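Local coordinates for Glyco_hydro_cc domain-containing protein (Cryptococcus neoformans, PDB 6UBC) that probably binds beta-1,3-glucan oligosaccharides, as a fungal oligosaccharide-binding member (subgroup VII) of glycoside hydrolase family GH128, at residues 213-218 / 434-439; 267-272 / 296-301; 286-291 / 329-334. One frame throughout, in Å; residues are numbered along the deposited sequence.

Contact 1: 213-218 / 434-439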
# COMPACT_ATOMS: atom_id res chain seq x y z
N SER A 213 -13.44 4.88 -10.97
CA SER A 213 -14.78 4.99 -11.58
C SER A 213 -15.33 3.56 -11.70
O SER A 213 -16.56 3.40 -11.67
CB SER A 213 -14.79 5.75 -12.85
OG SER A 213 -13.95 5.14 -13.79
N PHE A 214 -14.47 2.56 -11.88
CA PHE A 214 -14.88 1.15 -12.10
C PHE A 214 -15.19 0.45 -10.79
O PHE A 214 -16.12 -0.40 -10.78
CB PHE A 214 -13.87 0.32 -12.87
CG PHE A 214 -13.67 0.75 -14.29
CD1 PHE A 214 -14.50 0.31 -15.31
CD2 PHE A 214 -12.62 1.61 -14.62
CE1 PHE A 214 -14.27 0.72 -16.63
CE2 PHE A 214 -12.40 2.02 -15.94
CZ PHE A 214 -13.23 1.58 -16.95
N LEU A 215 -14.46 0.75 -9.72
CA LEU A 215 -14.55 -0.04 -8.46
C LEU A 215 -15.48 0.64 -7.45
O LEU A 215 -15.75 0.05 -6.38
CB LEU A 215 -13.18 -0.28 -7.85
CG LEU A 215 -12.13 -0.94 -8.76
CD1 LEU A 215 -10.82 -1.17 -8.00
CD2 LEU A 215 -12.58 -2.23 -9.34
N GLN A 216 -15.89 1.86 -7.74
CA GLN A 216 -16.72 2.67 -6.83
C GLN A 216 -17.89 1.82 -6.30
O GLN A 216 -18.53 1.01 -7.02
CB GLN A 216 -17.17 3.99 -7.46
CG GLN A 216 -18.08 3.76 -8.65
CD GLN A 216 -18.57 5.06 -9.24
OE1 GLN A 216 -19.28 5.79 -8.55
NE2 GLN A 216 -18.29 5.28 -10.53
N GLY A 217 -18.13 1.97 -5.02
CA GLY A 217 -19.20 1.24 -4.33
C GLY A 217 -18.68 -0.09 -3.77
O GLY A 217 -19.41 -0.73 -3.05
N HIS A 218 -17.49 -0.56 -4.10
CA HIS A 218 -17.02 -1.89 -3.59
C HIS A 218 -15.65 -1.75 -2.89
O HIS A 218 -15.04 -2.76 -2.67
CB HIS A 218 -16.95 -2.92 -4.71
CG HIS A 218 -18.21 -3.12 -5.46
ND1 HIS A 218 -19.20 -3.97 -5.00
CD2 HIS A 218 -18.58 -2.63 -6.67
CE1 HIS A 218 -20.18 -3.96 -5.89
NE2 HIS A 218 -19.82 -3.11 -6.94
N GLN A 434 -11.49 -7.02 -13.81
CA GLN A 434 -12.82 -7.63 -13.55
C GLN A 434 -12.72 -8.75 -12.52
O GLN A 434 -13.64 -8.87 -11.73
CB GLN A 434 -13.37 -8.18 -14.86
CG GLN A 434 -13.66 -7.08 -15.84
CD GLN A 434 -14.15 -7.63 -17.16
OE1 GLN A 434 -14.93 -8.60 -17.20
NE2 GLN A 434 -13.77 -6.91 -18.23
N THR A 435 -11.66 -9.55 -12.52
CA THR A 435 -11.53 -10.65 -11.53
C THR A 435 -11.41 -9.98 -10.15
O THR A 435 -12.05 -10.44 -9.20
CB THR A 435 -10.30 -11.54 -11.75
OG1 THR A 435 -10.45 -12.16 -13.03
CG2 THR A 435 -10.17 -12.58 -10.67
N TYR A 436 -10.62 -8.91 -10.04
CA TYR A 436 -10.51 -8.25 -8.72
C TYR A 436 -11.89 -7.71 -8.32
O TYR A 436 -12.31 -7.90 -7.17
CB TYR A 436 -9.53 -7.07 -8.75
CG TYR A 436 -9.31 -6.40 -7.43
CD1 TYR A 436 -8.73 -7.06 -6.37
CD2 TYR A 436 -9.53 -5.03 -7.29
CE1 TYR A 436 -8.44 -6.41 -5.19
CE2 TYR A 436 -9.27 -4.37 -6.09
CZ TYR A 436 -8.73 -5.06 -5.03
OH TYR A 436 -8.41 -4.44 -3.84
N LEU A 437 -12.56 -7.02 -9.24
CA LEU A 437 -13.87 -6.38 -8.93
C LEU A 437 -14.84 -7.48 -8.45
O LEU A 437 -15.54 -7.26 -7.45
CB LEU A 437 -14.39 -5.56 -10.09
CG LEU A 437 -15.80 -4.94 -9.93
CD1 LEU A 437 -15.89 -4.13 -8.68
CD2 LEU A 437 -16.22 -4.13 -11.16
N THR A 438 -14.94 -8.58 -9.17
CA THR A 438 -15.86 -9.67 -8.81
C THR A 438 -15.51 -10.25 -7.45
O THR A 438 -16.42 -10.45 -6.66
CB THR A 438 -15.85 -10.77 -9.87
OG1 THR A 438 -16.29 -10.17 -11.09
CG2 THR A 438 -16.77 -11.89 -9.47
N ALA A 439 -14.24 -10.48 -7.19
CA ALA A 439 -13.79 -11.04 -5.90
C ALA A 439 -14.15 -10.07 -4.76
O ALA A 439 -14.73 -10.52 -3.75
CB ALA A 439 -12.31 -11.35 -5.96
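Leu437 reaches out from helix 431-441 and packs against the end of the short helix 212-215 and the turn after it. Its CB packs on Leu215 CD2 at 3.9 Å, and the two leucine side chains run past each other in opposite directions. The two branches of Leu437 then divide the neighbours between them. CD1 lies 3.7 Å from CD2 of the His218 imidazole, approaching the ring at a slant, while CD2 comes to 3.8 Å from the backbone O of Phe214. The other branch of Leu215 goes to the preceding residue of the helix: CD1 sits 4.0 Å from Tyr436 CE2, at the edge of the phenol ring and near its plane, the two side chains crossing at about a right angle.

Torsions and a turn help to set this layout. Leu437 and Tyr436 both carry CG opposite their own backbone N (chi1 175° and -177°), but from successive positions on the helix, which sends one toward His218 and the other toward the sheet. There the Tyr436 hydroxyl is hydrogen-bonded to Gly205 O, and Leu215 also touches Val206 of the same strand, 204-207. A type II beta turn from Leu215 to His218, closed by His218 N to Leu215 O at 2.9 Å, brings the imidazole back beside Leu437; ND1 of that ring is hydrogen-bonded to O of the C-terminal residue, His444. Gln216, on the far side of the turn, bonds through NE2 to Ser213 O at 2.8 Å, almost straight at 170°.

No hydrogen bond spans the two segments. The first helix of the modelled chain is therefore joined to the last by apolar contact, with the polar ends of Tyr436 and His218 anchored to other parts of the chain.

Contact 2: 267-272 / 296-301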
# COMPACT_ATOMS: atom_id res chain seq x y z
N GLN A 267 -7.07 11.76 7.04
CA GLN A 267 -7.52 10.57 7.82
C GLN A 267 -6.42 9.50 7.88
O GLN A 267 -6.20 8.97 8.96
CB GLN A 267 -8.79 9.93 7.28
CG GLN A 267 -10.08 10.70 7.62
CD GLN A 267 -11.26 9.79 7.34
OE1 GLN A 267 -11.87 9.25 8.25
NE2 GLN A 267 -11.45 9.46 6.06
N TYR A 268 -5.68 9.28 6.79
CA TYR A 268 -4.65 8.23 6.65
C TYR A 268 -3.43 8.79 5.90
O TYR A 268 -3.59 9.49 4.88
CB TYR A 268 -5.18 7.07 5.80
CG TYR A 268 -6.50 6.51 6.28
CD1 TYR A 268 -6.54 5.54 7.27
CD2 TYR A 268 -7.70 7.05 5.86
CE1 TYR A 268 -7.75 5.06 7.77
CE2 TYR A 268 -8.91 6.56 6.33
CZ TYR A 268 -8.94 5.58 7.30
OH TYR A 268 -10.17 5.15 7.78
N ILE A 269 -2.23 8.40 6.34
CA ILE A 269 -0.98 8.77 5.63
C ILE A 269 -0.18 7.50 5.39
O ILE A 269 0.17 6.84 6.40
CB ILE A 269 -0.16 9.75 6.42
CG1 ILE A 269 -0.91 11.06 6.66
CG2 ILE A 269 1.12 10.00 5.67
CD1 ILE A 269 -0.34 11.87 7.81
N ILE A 270 0.02 7.15 4.12
CA ILE A 270 1.00 6.08 3.76
C ILE A 270 2.41 6.69 3.66
O ILE A 270 2.61 7.73 3.01
CB ILE A 270 0.56 5.39 2.48
CG1 ILE A 270 -0.78 4.70 2.69
CG2 ILE A 270 1.70 4.47 1.97
CD1 ILE A 270 -1.37 4.14 1.41
N GLY A 271 3.38 6.02 4.27
CA GLY A 271 4.80 6.37 4.24
C GLY A 271 5.48 5.94 2.95
O GLY A 271 4.84 5.46 1.99
N PHE A 272 6.79 6.07 2.95
CA PHE A 272 7.60 6.08 1.72
C PHE A 272 7.42 4.78 0.94
O PHE A 272 7.36 3.68 1.52
CB PHE A 272 9.07 6.29 2.04
CG PHE A 272 9.28 7.36 3.09
CD1 PHE A 272 8.89 8.65 2.84
CD2 PHE A 272 9.81 7.05 4.33
CE1 PHE A 272 9.07 9.64 3.80
CE2 PHE A 272 10.02 8.03 5.29
CZ PHE A 272 9.66 9.34 5.01
N SER A 296 9.77 14.46 11.23
CA SER A 296 9.57 15.91 11.05
C SER A 296 8.32 16.23 10.26
O SER A 296 7.76 17.29 10.48
CB SER A 296 10.76 16.53 10.39
OG SER A 296 10.82 16.16 9.02
N THR A 297 7.91 15.38 9.33
CA THR A 297 6.96 15.73 8.24
C THR A 297 5.69 14.87 8.26
O THR A 297 4.64 15.41 8.03
CB THR A 297 7.70 15.67 6.91
OG1 THR A 297 8.82 16.55 7.01
CG2 THR A 297 6.90 16.10 5.71
N ILE A 298 5.79 13.57 8.60
CA ILE A 298 4.63 12.65 8.71
C ILE A 298 4.09 12.64 10.15
O ILE A 298 2.86 12.94 10.34
CB ILE A 298 5.04 11.24 8.23
CG1 ILE A 298 5.25 11.21 6.71
CG2 ILE A 298 3.97 10.25 8.64
CD1 ILE A 298 5.90 9.91 6.20
N ALA A 299 4.93 12.33 11.12
CA ALA A 299 4.53 12.17 12.55
C ALA A 299 3.69 13.33 13.10
O ALA A 299 2.74 13.08 13.85
CB ALA A 299 5.73 11.94 13.39
N PRO A 300 3.97 14.62 12.80
CA PRO A 300 3.17 15.70 13.40
C PRO A 300 1.66 15.54 13.19
O PRO A 300 0.89 16.02 14.02
CB PRO A 300 3.73 16.96 12.71
CG PRO A 300 5.16 16.61 12.38
CD PRO A 300 5.05 15.15 11.95
N TRP A 301 1.22 14.90 12.09
CA TRP A 301 -0.22 14.76 11.79
C TRP A 301 -0.89 13.81 12.77
O TRP A 301 -2.13 13.89 12.93
CB TRP A 301 -0.42 14.32 10.35
CG TRP A 301 -0.12 15.41 9.37
CD1 TRP A 301 0.90 15.45 8.47
CD2 TRP A 301 -0.88 16.60 9.18
NE1 TRP A 301 0.84 16.61 7.75
CE2 TRP A 301 -0.25 17.32 8.14
CE3 TRP A 301 -2.02 17.14 9.79
CZ2 TRP A 301 -0.70 18.57 7.73
CZ3 TRP A 301 -2.50 18.35 9.36
CH2 TRP A 301 -1.86 19.04 8.32
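Ile269, in strand 268-270, turns both of its branches to use against the end of helix 287-298 and the residues beyond. Its CG2 meets Ile298 CG2 at 4.1 Å. The longer branch, with CG1 beside the backbone N (chi1 -61°) and CD1 carried outward by an extended chi2 of 161°, ends instead on Trp301. There CD1 lies 3.5 Å from Trp301 CB and 3.8 Å from Trp301 CD1, so the methyl is seated where the indole joins its stem and comes to the ring obliquely. The two side chains cross at about a right angle.

Ile298 has nearly the same conformation, with CG2 opposite its own backbone N and the CG1 branch extended (chi2 170°). It points toward the strand as Ile269 points toward the helix, and the two run past each other in opposite directions, CG2 against CG2, while its CD1 is left to run on toward the residues after the strand. That methyl lies 4.2 Å from Gly271 CA and 4.0 Å from Phe272 CZ, again meeting the ring at a slant.

These residues belong to a beta-alpha-beta unit, strand 268-270, helix 287-298 and strand 307-309, in which the helix covers the parallel strands on the outer side of a barrel-like sheet, as in the TIM-barrel clan of glycoside hydrolases. Leu308 of the third element touches both Ile269 and Ile298, while Ile270, the next residue of the strand, faces away from the helix.

A wider, pi-type turn occupies 296-298, and Trp301 N bonds back to Ile298 O at 3.1 Å, which brings the tryptophan stem round toward the strand. Phe272, at the far end of the contact, also packs against Leu293 and Ala290, which lie about one and a half and two turns before Ile298.

Contact 3: 286-291 / 329-334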
# COMPACT_ATOMS: atom_id res chain seq x y z
N ALA A 286 18.11 6.35 2.48
CA ALA A 286 18.88 5.79 3.61
C ALA A 286 18.00 5.82 4.87
O ALA A 286 17.27 6.79 5.10
CB ALA A 286 20.16 6.59 3.77
N VAL A 287 18.14 4.80 5.70
CA VAL A 287 17.39 4.71 6.96
C VAL A 287 17.41 6.01 7.74
O VAL A 287 16.31 6.48 8.14
CB VAL A 287 17.87 3.53 7.82
CG1 VAL A 287 17.26 3.56 9.21
CG2 VAL A 287 17.48 2.24 7.14
N ALA A 288 18.59 6.57 8.01
CA ALA A 288 18.68 7.71 8.92
C ALA A 288 17.94 8.90 8.32
O ALA A 288 17.28 9.65 9.12
CB ALA A 288 20.13 8.06 9.24
N ASP A 289 18.08 9.14 7.01
CA ASP A 289 17.37 10.25 6.33
C ASP A 289 15.86 10.00 6.41
O ASP A 289 15.06 10.95 6.64
CB ASP A 289 17.78 10.41 4.87
CG ASP A 289 19.27 10.77 4.81
OD1 ASP A 289 19.70 11.44 5.71
OD2 ASP A 289 19.97 10.29 3.94
N ALA A 290 15.45 8.73 6.26
CA ALA A 290 13.99 8.47 6.23
C ALA A 290 13.39 8.69 7.62
O ALA A 290 12.21 9.19 7.73
CB ALA A 290 13.74 7.08 5.73
N ALA A 291 14.12 8.27 8.64
CA ALA A 291 13.65 8.37 10.03
C ALA A 291 13.40 9.85 10.35
O ALA A 291 12.34 10.18 10.88
CB ALA A 291 14.66 7.76 10.97
N SER A 329 12.69 1.63 12.52
CA SER A 329 11.81 1.52 13.70
C SER A 329 12.56 1.92 14.96
O SER A 329 11.95 2.57 15.85
CB SER A 329 11.25 0.10 13.82
OG SER A 329 10.36 -0.03 14.95
N SER A 330 13.83 1.52 15.04
CA SER A 330 14.75 1.86 16.14
C SER A 330 14.99 3.36 16.20
O SER A 330 15.01 3.89 17.34
CB SER A 330 16.03 1.14 15.99
OG SER A 330 15.76 -0.20 16.24
N GLN A 331 15.13 4.01 15.06
CA GLN A 331 15.54 5.45 14.95
C GLN A 331 14.39 6.45 15.03
O GLN A 331 14.63 7.53 15.50
CB GLN A 331 16.32 5.63 13.66
CG GLN A 331 17.61 4.80 13.73
CD GLN A 331 18.51 4.96 12.52
OE1 GLN A 331 18.60 6.05 11.95
NE2 GLN A 331 19.19 3.88 12.15
N ILE A 332 13.17 6.11 14.66
CA ILE A 332 12.02 7.05 14.71
C ILE A 332 11.58 7.27 16.16
O ILE A 332 11.68 6.37 16.97
CB ILE A 332 10.83 6.65 13.83
CG1 ILE A 332 10.27 5.25 14.19
CG2 ILE A 332 11.26 6.69 12.40
CD1 ILE A 332 9.25 4.76 13.23
N SER A 333 11.07 8.48 16.43
CA SER A 333 10.56 8.84 17.77
C SER A 333 9.08 8.58 17.85
O SER A 333 8.57 8.37 18.96
CB SER A 333 10.97 10.26 18.14
OG SER A 333 12.38 10.24 18.46
N THR A 334 8.35 8.72 16.75
CA THR A 334 6.88 8.45 16.70
C THR A 334 6.66 7.22 15.84
O THR A 334 7.07 7.26 14.65
CB THR A 334 6.10 9.64 16.13
OG1 THR A 334 6.30 10.70 17.06
CG2 THR A 334 4.64 9.33 15.90
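Gln331, the last residue of helix 324-331, lays its side chain along the beginning of helix 287-298 and touches three of its residues. The stem comes first: Gln331 CB meets Ala291 CB at 3.8 Å. From there CG is opposite the carbonyl carbon (chi1 -64°) and the chain continues extended (chi2 -177°), so the amide is delivered roughly one helical turn back, between Val287 and Ala288. NE2 stands 3.5 Å from Val287 CG1, with the glutamine and valine side chains crossing at about a right angle. The amide oxygen goes to the other residue, OE1 lying 3.5 Å from Ala288 CA and 3.7 Å from its CB. Gln331 thus spans one turn of the neighbouring helix.

At Ile332 the backbone leaves helical geometry, and the two backbones come nearest, Ile332 CA lying 5.1 Å from Ala291 CA. Only the short branch is engaged here: Ile332 CG2 lies 3.8 Å from both CA and CB of Ala291. Chi1 of 58° puts CG1 between the backbone N and the carbonyl carbon, and the CG1 branch leads away from helix 287-298's first turns.

Beyond it the chain stays tied to the same helix further along. Ser333 N and Thr334 N are hydrogen-bonded to the two carboxylate oxygens of Asp295, and Thr334 O accepts from Trp294 NE1. The contact thereby joins the helix of a beta-alpha-beta unit to helix 324-331, which follows strand 307-309 in the barrel-like fold.

The small side chain of Ala291 lets the backbones come this near, and that of Ala288 lets the amide oxygen lie against its CA. The chemistry is mixed: apolar at the buried Ala291-Ile332 end, and at the exposed end an amide lying against aliphatic carbon, with no hydrogen bond made across. The polar fastening of this junction comes instead from Asp295 and Trp294.

Following the chain from the N terminus, segment 213-218 opens the longest loop, which contact 1 closes only at 434-439, so that an early helix meets the last one. Contacts 2 and 3 are both nested within it. Segment 267-272 comes next, then 286-291, 296-301 and 329-334: the segments alternate, and contacts 2 and 3 cross. Both use helix 287-298, its beginning against the end of helix 324-331 and its end against strand 268-270. They touch directly, Phe272 CE2 lying 3.5 Å from Ala290 O. Contact 1 is on the opposite side of the chain's centre, its centre about 28 Å from that of contact 2 and 37 Å from that of contact 3.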